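Local coordinates for DUF4875 domain-containing protein (Desulfovibrio piger, PDB 4LG3) that is of unknown function, a member of the DUF4875 family whose role in this bacterium has not been established, at residues Cys132-Gly135 with Glu136-Lys140. Residues are numbered along the deposited sequence; the frame is centred on the assembly and turned at random.
Sequences CLWG and EMRGK. With EDO (1,2-ethanediol), chain H.
The indole of Trp134 and the guanidinium of Arg138, one helical turn apart, are tilted 32° against each other and share an ethylene glycol molecule, probably from the crystallisation liquor, at their edges. Trp134 NE1 donates an almost straight hydrogen bond to glycol O1 at 3.0 Å. Arg138 NE reaches the same O1 at 3.3 Å, so one hydroxyl oxygen accepts from both side chains. Arg138 CD approaches the ring obliquely, 4.0 Å from Trp134 CD1. CG of Arg138 sits between its own backbone N and carbonyl carbon (chi1 61°), which brings it against the Trp134 carbonyl oxygen before a bend at chi3. Leu133 and Met137, a selenomethionine, run side by side, with Leu133 CD2 meeting the terminal CE of Met137 at 3.6 Å. These two and the Trp134 ring face helix 149-160, where Leu152 touches both Trp134 and Met137 and Ile156 meets Leu133. Backbone N-H groups of Glu136, Met137 and Arg138 bond to the carbonyls of Cys132, Leu133 and Trp134. Beyond them a water donates to Gly135 O and accepts from Gly139 N (3.0 Å), bridging an i to i+4 pair, while Lys140 N bonds to Met137 O. This is the last turn of helix 125-137, with Leu133, Trp134 and Met137 packed on helix 149-160 and Glu136 exposed, its regular bonding giving way to a water bridge and a short 3-10 segment.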
loop_
_atom_site.group_PDB
_atom_site.type_symbol
_atom_site.label_atom_id
_atom_site.label_comp_id
_atom_site.label_asym_id
_atom_site.label_seq_id
_atom_site.Cartn_x
_atom_site.Cartn_y
_atom_site.Cartn_z
ATOM N N CYS A 132 7.649 11.238 -2.576
ATOM C CA CYS A 132 8.653 11.469 -1.547
ATOM C C CYS A 132 8.843 12.989 -1.312
ATOM O O CYS A 132 8.833 13.427 -0.153
ATOM C CB CYS A 132 9.965 10.786 -1.919
ATOM S SG CYS A 132 11.266 10.968 -0.672
ATOM N N LEU A 133 8.957 13.786 -2.405
ATOM C CA LEU A 133 9.083 15.238 -2.316
ATOM C C LEU A 133 7.820 15.846 -1.732
ATOM O O LEU A 133 7.925 16.657 -0.824
ATOM C CB LEU A 133 9.411 15.868 -3.665
ATOM C CG LEU A 133 10.760 15.510 -4.297
ATOM C CD1 LEU A 133 10.961 16.258 -5.595
ATOM C CD2 LEU A 133 11.912 15.784 -3.354
ATOM N N TRP A 134 6.629 15.384 -2.182
ATOM C CA TRP A 134 5.312 15.785 -1.666
ATOM C C TRP A 134 5.293 15.664 -0.143
ATOM O O TRP A 134 5.028 16.649 0.535
ATOM C CB TRP A 134 4.192 14.911 -2.277
ATOM C CG TRP A 134 2.811 15.451 -2.043
ATOM C CD1 TRP A 134 2.059 15.328 -0.908
ATOM C CD2 TRP A 134 2.042 16.262 -2.948
ATOM N NE1 TRP A 134 0.866 15.998 -1.052
ATOM C CE2 TRP A 134 0.828 16.582 -2.294
ATOM C CE3 TRP A 134 2.247 16.722 -4.266
ATOM C CZ2 TRP A 134 -0.191 17.324 -2.922
ATOM C CZ3 TRP A 134 1.251 17.471 -4.879
ATOM C CH2 TRP A 134 0.048 17.769 -4.212
ATOM N N GLY A 135 5.631 14.475 0.364
ATOM C CA GLY A 135 5.682 14.180 1.793
ATOM C C GLY A 135 6.649 15.024 2.604
ATOM O O GLY A 135 6.332 15.415 3.729
ATOM N N GLU A 136 7.822 15.323 2.040
ATOM C CA GLU A 136 8.882 16.094 2.686
ATOM C C GLU A 136 8.619 17.582 2.734
ATOM O O GLU A 136 9.042 18.254 3.681
ATOM C CB GLU A 136 10.204 15.885 1.936
ATOM C CG GLU A 136 10.914 14.591 2.305
ATOM C CD GLU A 136 12.259 14.333 1.645
ATOM O OE1 GLU A 136 12.739 15.200 0.877
ATOM O OE2 GLU A 136 12.834 13.249 1.898
HETATM N N MSE A 137 7.964 18.104 1.692
HETATM C CA MSE A 137 7.787 19.535 1.460
HETATM C C MSE A 137 6.435 20.122 1.866
HETATM O O MSE A 137 6.390 21.325 2.161
HETATM C CB MSE A 137 8.011 19.832 -0.039
HETATM C CG MSE A 137 9.440 19.598 -0.505
HETATM SE SE MSE A 137 9.707 19.872 -2.419
HETATM C CE MSE A 137 11.489 19.276 -2.492
ATOM N N ARG A 138 5.351 19.308 1.855
ATOM C CA ARG A 138 3.969 19.751 2.086
ATOM C C ARG A 138 3.767 20.578 3.365
ATOM O O ARG A 138 2.976 21.528 3.338
ATOM C CB ARG A 138 2.974 18.596 2.038
ATOM C CG ARG A 138 3.201 17.510 3.076
ATOM C CD ARG A 138 2.225 16.372 2.921
ATOM N NE ARG A 138 0.809 16.733 3.123
ATOM C CZ ARG A 138 0.243 16.981 4.304
ATOM N NH1 ARG A 138 0.974 16.980 5.414
ATOM N NH2 ARG A 138 -1.053 17.249 4.383
ATOM N N GLY A 139 4.523 20.262 4.425
ATOM C CA GLY A 139 4.497 20.998 5.692
ATOM C C GLY A 139 4.840 22.480 5.569
ATOM O O GLY A 139 4.405 23.284 6.397
ATOM N N LYS A 140 5.604 22.854 4.515
ATOM C CA LYS A 140 5.987 24.245 4.228
ATOM C C LYS A 140 4.953 24.933 3.317
ATOM O O LYS A 140 5.123 26.100 2.974
ATOM C CB LYS A 140 7.378 24.295 3.552
ATOM C CG LYS A 140 8.529 23.730 4.388
ATOM C CD LYS A 140 9.653 23.223 3.490
ATOM C CE LYS A 140 10.582 22.264 4.190
ATOM N NZ LYS A 140 10.024 20.894 4.239
HETATM C C1 EDO H . -2.611 17.165 0.299
HETATM O O1 EDO H . -1.443 16.452 0.767
HETATM C C2 EDO H . -3.243 16.548 -1.028
HETATM O O2 EDO H . -2.979 15.120 -1.188
HETATM O O HOH W 1 6.180 17.972 5.476
#